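Local structure of cellulosomal-scaffolding protein A (Clostridium thermocellum, 4B9F) at residues I32-S35 and K36-L39; N68-T71 and S72-G76. The protein probably tethers the cellulosome to crystalline cellulose through this family 3a carbohydrate-binding module, a calcium-containing beta-sandwich domain of the scaffoldin. All coordinates share one frame; numbering follows the deposited sequence. Where two conformers were deposited one is given.

Contact 1 (residues 32-39) comes first along the chain and contact 2 (68-76) follows. Each is a short 3-10 turn that delivers the chain into a strand of the same five-stranded antiparallel sheet: 37-43 for contact 1 and the outermost strand 74-85 for contact 2, with strand 88-96 lying between them. Contact 1 sets out from strand 32-33, paired with 100-101 in a separate two-stranded sheet, and contact 2 from strand 67-69 of the six-stranded sheet. Their centres are about 12 Å apart and their nearest atoms about 5 Å, so they do not touch, but Leu34 and Leu37 of the first and Val74 of the second all meet Phe96 within the sandwich.

Contact 1. Residues I32-S35 and K36-L39; sequences IDLS and KLTL
Asp33 and Leu34 meet Lys36 and Leu37 around a local 3-10 turn, which carries the chain from the short strand 32-33 into strand 37-43 of the five-stranded sheet. Two successive backbone bonds wind it. Lys36 N donates to Asp33 O at 3.0 Å, and Leu37 N donates to Leu34 O, also at 3.0 Å.

Asp33 suits the start of the turn because its short side chain lets a carboxylate oxygen reach forward to the N-H two residues on. Its chi1 of -177° extends CG away from the backbone N, and OD1 then meets Ser35 N at 3.0 Å, forming an Asx turn. Ser35 OG donates to the same OD1 at 2.7 Å, and both donors come from one face of the carboxylate, some 40° out of its plane. The other oxygen, OD2, rests against the aliphatic part of Lys36, 3.6 Å from CG. Lys36 bends at chi2 and runs past this carboxylate, its NZ ending 5.0 Å from Asp33 OD2, too far for a salt bridge.

Across the turn, Leu34 and Leu37 lie side by side and point the same way, their CD2 methyls 3.6 Å apart. Phe96 of strand 88-96 touches both, and Leu2 also packs on Leu37.

The turn is therefore two-sided. Leu34 and Leu37, both buried, turn their methyls into the sandwich core, where branched aliphatic chains pack without polar groups to satisfy. Ser35 and the Lys36 stem gather at Asp33, and a water ties the serine hydroxyl to the lysine ammonium. That nearby ammonium would probably help stabilise the negative charge of Asp33.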
ATOM      1  N   ILE A  32      11.382   3.736  13.380  1.00 16.11           N
ATOM      2  CA  ILE A  32      10.845   2.484  12.873  1.00 17.44           C
ATOM      3  C   ILE A  32      11.723   1.992  11.725  1.00 15.68           C
ATOM      4  O   ILE A  32      12.103   2.763  10.846  1.00 15.81           O
ATOM      5  CB  ILE A  32       9.400   2.680  12.365  1.00 20.45           C
ATOM      6  CG1 ILE A  32       8.455   2.973  13.537  1.00 25.66           C
ATOM      7  CG2 ILE A  32       8.921   1.463  11.587  1.00 24.17           C
ATOM      8  CD1 ILE A  32       7.063   3.392  13.106  1.00 28.09           C
ATOM      9  N   ASP A  33      12.063   0.709  11.761  1.00 14.58           N
ATOM     10  CA  ASP A  33      12.845   0.051  10.720  1.00 15.09           C
ATOM     11  C   ASP A  33      11.915  -0.312   9.566  1.00 13.79           C
ATOM     12  O   ASP A  33      11.096  -1.218   9.698  1.00 13.40           O
ATOM     13  CB  ASP A  33      13.473  -1.216  11.313  1.00 17.93           C
ATOM     14  CG  ASP A  33      14.376  -1.949  10.344  1.00 21.02           C
ATOM     15  OD1 ASP A  33      14.375  -1.638   9.136  1.00 20.20           O
ATOM     16  OD2 ASP A  33      15.093  -2.864  10.801  1.00 23.64           O
ATOM     17  N   LEU A  34      12.037   0.390   8.441  1.00 13.58           N
ATOM     18  CA  LEU A  34      11.153   0.142   7.300  1.00 14.10           C
ATOM     19  C   LEU A  34      11.303  -1.259   6.716  1.00 13.65           C
ATOM     20  O   LEU A  34      10.368  -1.779   6.112  1.00 13.23           O
ATOM     21  CB  LEU A  34      11.365   1.181   6.201  1.00 15.40           C
ATOM     22  CG  LEU A  34      10.726   2.541   6.455  1.00 17.08           C
ATOM     23  CD1 LEU A  34      11.007   3.451   5.268  1.00 19.35           C
ATOM     24  CD2 LEU A  34       9.229   2.410   6.676  1.00 16.56           C
ATOM     25  N   SER A  35      12.473  -1.870   6.887  1.00 13.88           N
ATOM     26  CA  SER A  35      12.678  -3.222   6.379  1.00 14.82           C
ATOM     27  C   SER A  35      11.766  -4.227   7.082  1.00 14.33           C
ATOM     28  O   SER A  35      11.619  -5.360   6.621  1.00 17.09           O
ATOM     29  CB  SER A  35      14.152  -3.648   6.485  1.00 17.70           C
ATOM     30  OG  SER A  35      14.513  -3.962   7.818  1.00 19.40           O
ATOM     31  N   LYS A  36      11.159  -3.805   8.193  1.00 13.80           N
ATOM     32  CA  LYS A  36      10.225  -4.650   8.935  1.00 13.93           C
ATOM     33  C   LYS A  36       8.759  -4.269   8.715  1.00 11.22           C
ATOM     34  O   LYS A  36       7.868  -4.938   9.231  1.00 13.33           O
ATOM     35  CB  LYS A  36      10.522  -4.583  10.437  1.00 19.26           C
ATOM     36  CG  LYS A  36      11.978  -4.765  10.809  1.00 26.84           C
ATOM     37  CD  LYS A  36      12.449  -6.178  10.536  1.00 34.84           C
ATOM     38  CE  LYS A  36      13.828  -6.406  11.140  1.00 41.68           C
ATOM     39  NZ  LYS A  36      14.344  -7.775  10.874  1.00 45.25           N
ATOM     40  N   LEU A  37       8.503  -3.200   7.958  1.00 10.80           N
ATOM     41  CA  LEU A  37       7.144  -2.700   7.772  1.00 11.03           C
ATOM     42  C   LEU A  37       6.500  -3.287   6.528  1.00  9.69           C
ATOM     43  O   LEU A  37       7.097  -3.285   5.452  1.00 10.60           O
ATOM     44  CB  LEU A  37       7.142  -1.179   7.655  1.00 11.33           C
ATOM     45  CG  LEU A  37       5.768  -0.526   7.481  1.00 12.96           C
ATOM     46  CD1 LEU A  37       4.892  -0.729   8.721  1.00 14.56           C
ATOM     47  CD2 LEU A  37       5.919   0.957   7.173  1.00 15.28           C
ATOM     48  N   THR A  38       5.286  -3.808   6.674  1.00  9.72           N
ATOM     49  CA  THR A  38       4.528  -4.234   5.504  1.00 10.37           C
ATOM     50  C   THR A  38       3.145  -3.590   5.510  1.00  8.79           C
ATOM     51  O   THR A  38       2.596  -3.289   6.580  1.00  9.63           O
ATOM     52  CB  THR A  38       4.393  -5.762   5.411  1.00 11.39           C
ATOM     53  OG1 THR A  38       3.820  -6.256   6.623  1.00 11.72           O
ATOM     54  CG2 THR A  38       5.752  -6.417   5.174  1.00 12.04           C
ATOM     55  N   LEU A  39       2.603  -3.368   4.315  1.00  8.74           N
ATOM     56  CA  LEU A  39       1.298  -2.756   4.126  1.00  8.22           C
ATOM     57  C   LEU A  39       0.464  -3.681   3.256  1.00  8.29           C
ATOM     58  O   LEU A  39       0.989  -4.281   2.306  1.00  9.76           O
ATOM     59  CB  LEU A  39       1.452  -1.404   3.416  1.00  9.21           C
ATOM     60  CG  LEU A  39       2.439  -0.429   4.062  1.00 10.94           C
ATOM     61  CD1 LEU A  39       2.662   0.792   3.161  1.00 11.50           C
ATOM     62  CD2 LEU A  39       1.960   0.012   5.421  1.00 13.74           C
TER
HETATM   63  O   HOH W   1       9.407  -4.372   4.688  1.00 12.86           O
HETATM   64  O   HOH W   2      14.656  -6.871   8.107  1.00 38.14           O

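Contact 2. Residues N68-T71 and S72-G76; sequences NGIT and SNVKG
Ile70 and Thr71 face Asn73 and Val74 around a tight local turn between strands 67-69 and 74-85, and its backbone bonds form the first group of interactions. Asn73 N donates to Ile70 O at 2.8 Å with an N-H...O angle of 156°, an i to i+3 bond of the 3-10 kind. The next bond, from Val74 N to Thr71 O, is weak at 3.3 Å. A water bridges the same carbonyl and the next strand, donating to Thr71 O at 2.8 Å and to Val74 O.

Polar side chains frame this winding. Thr71 turns its hydroxyl out of the turn, where OG1 hydrogen-bonds to Ala58 N of strand 51-61; threonine is apt here because its hydroxyl gives the turn a side-chain bond to the backbone of that strand. Asn73 sits beside the carbonyl at which the turn closes, its CB 3.3 Å from Ile70 O. The Asn73 side chain crosses that of Ile70 at about a right angle, bringing ND2 to 3.8 Å from Ile70 CB and 4.0 Å from CG2. This is van der Waals contact between an amide and a branched aliphatic group.

Apolar packing completes the contact. In Ile70, chi1 of 63° places CG1 between the backbone N and the carbonyl carbon, and from there chi2 near 147° carries CD1 to 4.2 Å from Val74 CG2. Ile70 packs on Ile60 and Val107 of the six-stranded sheet, whereas Val74 reaches both sheets, touching Ile109 on that one and Ile94 and Phe96 on the other.

Such an arrangement, a 3-10 turn passing the chain from the edge strand of one antiparallel sheet to that of the facing sheet, is a crossover at the margin of a beta-sandwich, the fold of family 3 cellulose-binding modules.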
ATOM      1  N   ASN A  68      14.061  12.213   0.798  0.63 10.00           N
ATOM      2  CA  ASN A  68      14.886  11.079   0.429  0.63 10.29           C
ATOM      3  C   ASN A  68      14.100  10.130  -0.463  0.63 10.84           C
ATOM      4  O   ASN A  68      13.227   9.405   0.016  0.63 12.10           O
ATOM      5  CB  ASN A  68      15.349  10.357   1.687  0.63 11.95           C
ATOM      6  CG  ASN A  68      16.292   9.233   1.391  0.63 16.50           C
ATOM      7  OD1 ASN A  68      16.904   9.182   0.322  0.63 19.47           O
ATOM      8  ND2 ASN A  68      16.432   8.323   2.345  0.63 18.76           N
ATOM      9  N   GLY A  69      14.393  10.150  -1.760  1.00 12.07           N
ATOM     10  CA  GLY A  69      13.708   9.301  -2.713  1.00 12.27           C
ATOM     11  C   GLY A  69      14.079   7.844  -2.509  1.00 11.32           C
ATOM     12  O   GLY A  69      15.267   7.515  -2.432  1.00 13.73           O
ATOM     13  N   ILE A  70      13.073   6.977  -2.414  1.00 10.17           N
ATOM     14  CA  ILE A  70      13.301   5.559  -2.142  1.00 10.03           C
ATOM     15  C   ILE A  70      12.478   4.655  -3.061  1.00 10.29           C
ATOM     16  O   ILE A  70      12.192   3.511  -2.725  1.00 10.36           O
ATOM     17  CB  ILE A  70      13.003   5.195  -0.662  1.00 11.30           C
ATOM     18  CG1 ILE A  70      11.531   5.437  -0.309  1.00 11.09           C
ATOM     19  CG2 ILE A  70      13.926   5.960   0.280  1.00 13.00           C
ATOM     20  CD1 ILE A  70      11.012   4.459   0.713  1.00 12.66           C
ATOM     21  N   THR A  71      12.113   5.165  -4.229  1.00 10.70           N
ATOM     22  CA  THR A  71      11.207   4.454  -5.123  1.00 10.48           C
ATOM     23  C   THR A  71      11.598   3.002  -5.394  1.00 10.92           C
ATOM     24  O   THR A  71      10.758   2.097  -5.322  1.00 12.50           O
ATOM     25  CB  THR A  71      11.043   5.207  -6.450  1.00 10.26           C
ATOM     26  OG1 THR A  71      10.598   6.534  -6.158  1.00 10.99           O
ATOM     27  CG2 THR A  71      10.014   4.527  -7.337  1.00 11.78           C
ATOM     28  N   SER A  72      12.874   2.786  -5.684  0.50 11.21           N
ATOM     29  CA  SER A  72      13.360   1.454  -6.032  0.50 13.47           C
ATOM     30  C   SER A  72      13.588   0.541  -4.825  0.50 13.08           C
ATOM     31  O   SER A  72      14.044  -0.596  -4.974  0.50 16.45           O
ATOM     32  CB  SER A  72      14.628   1.556  -6.884  0.50 16.31           C
ATOM     33  OG  SER A  72      14.355   2.264  -8.078  0.50 17.52           O
ATOM     34  N   ASN A  73      13.257   1.037  -3.635  1.00 11.40           N
ATOM     35  CA  ASN A  73      13.320   0.225  -2.419  1.00 11.03           C
ATOM     36  C   ASN A  73      11.970  -0.383  -2.045  1.00  9.94           C
ATOM     37  O   ASN A  73      11.868  -1.148  -1.077  1.00 11.54           O
ATOM     38  CB  ASN A  73      13.821   1.038  -1.227  1.00 13.41           C
ATOM     39  CG  ASN A  73      15.230   1.535  -1.405  1.00 15.44           C
ATOM     40  OD1 ASN A  73      15.963   1.080  -2.291  1.00 19.65           O
ATOM     41  ND2 ASN A  73      15.625   2.473  -0.552  1.00 18.90           N
ATOM     42  N   VAL A  74      10.936  -0.024  -2.799  1.00  9.25           N
ATOM     43  CA  VAL A  74       9.578  -0.461  -2.494  1.00  9.26           C
ATOM     44  C   VAL A  74       9.208  -1.700  -3.309  1.00  9.70           C
ATOM     45  O   VAL A  74       9.157  -1.663  -4.544  1.00 11.52           O
ATOM     46  CB  VAL A  74       8.566   0.669  -2.756  1.00  8.92           C
ATOM     47  CG1 VAL A  74       7.155   0.214  -2.403  1.00 10.24           C
ATOM     48  CG2 VAL A  74       8.943   1.907  -1.956  1.00 11.02           C
ATOM     49  N   LYS A  75       8.965  -2.797  -2.598  1.00  9.32           N
ATOM     50  CA  LYS A  75       8.667  -4.080  -3.214  1.00  9.50           C
ATOM     51  C   LYS A  75       7.193  -4.414  -3.078  1.00  8.20           C
ATOM     52  O   LYS A  75       6.557  -4.047  -2.087  1.00  9.94           O
ATOM     53  CB  LYS A  75       9.470  -5.191  -2.535  1.00 13.16           C
ATOM     54  CG  LYS A  75      10.978  -5.025  -2.587  1.00 18.68           C
ATOM     55  CD  LYS A  75      11.688  -6.158  -1.857  1.00 27.45           C
ATOM     56  CE  LYS A  75      11.525  -6.049  -0.350  1.00 33.26           C
ATOM     57  NZ  LYS A  75      12.256  -7.141   0.348  1.00 39.01           N
ATOM     58  N   GLY A  76       6.674  -5.183  -4.028  1.00  8.80           N
ATOM     59  CA  GLY A  76       5.302  -5.643  -3.957  1.00  8.93           C
ATOM     60  C   GLY A  76       5.193  -7.113  -4.277  1.00  9.05           C
ATOM     61  O   GLY A  76       5.816  -7.606  -5.220  1.00  9.72           O
TER
HETATM   62  O   HOH W   3       9.411  -0.001  -6.700  1.00 11.27           O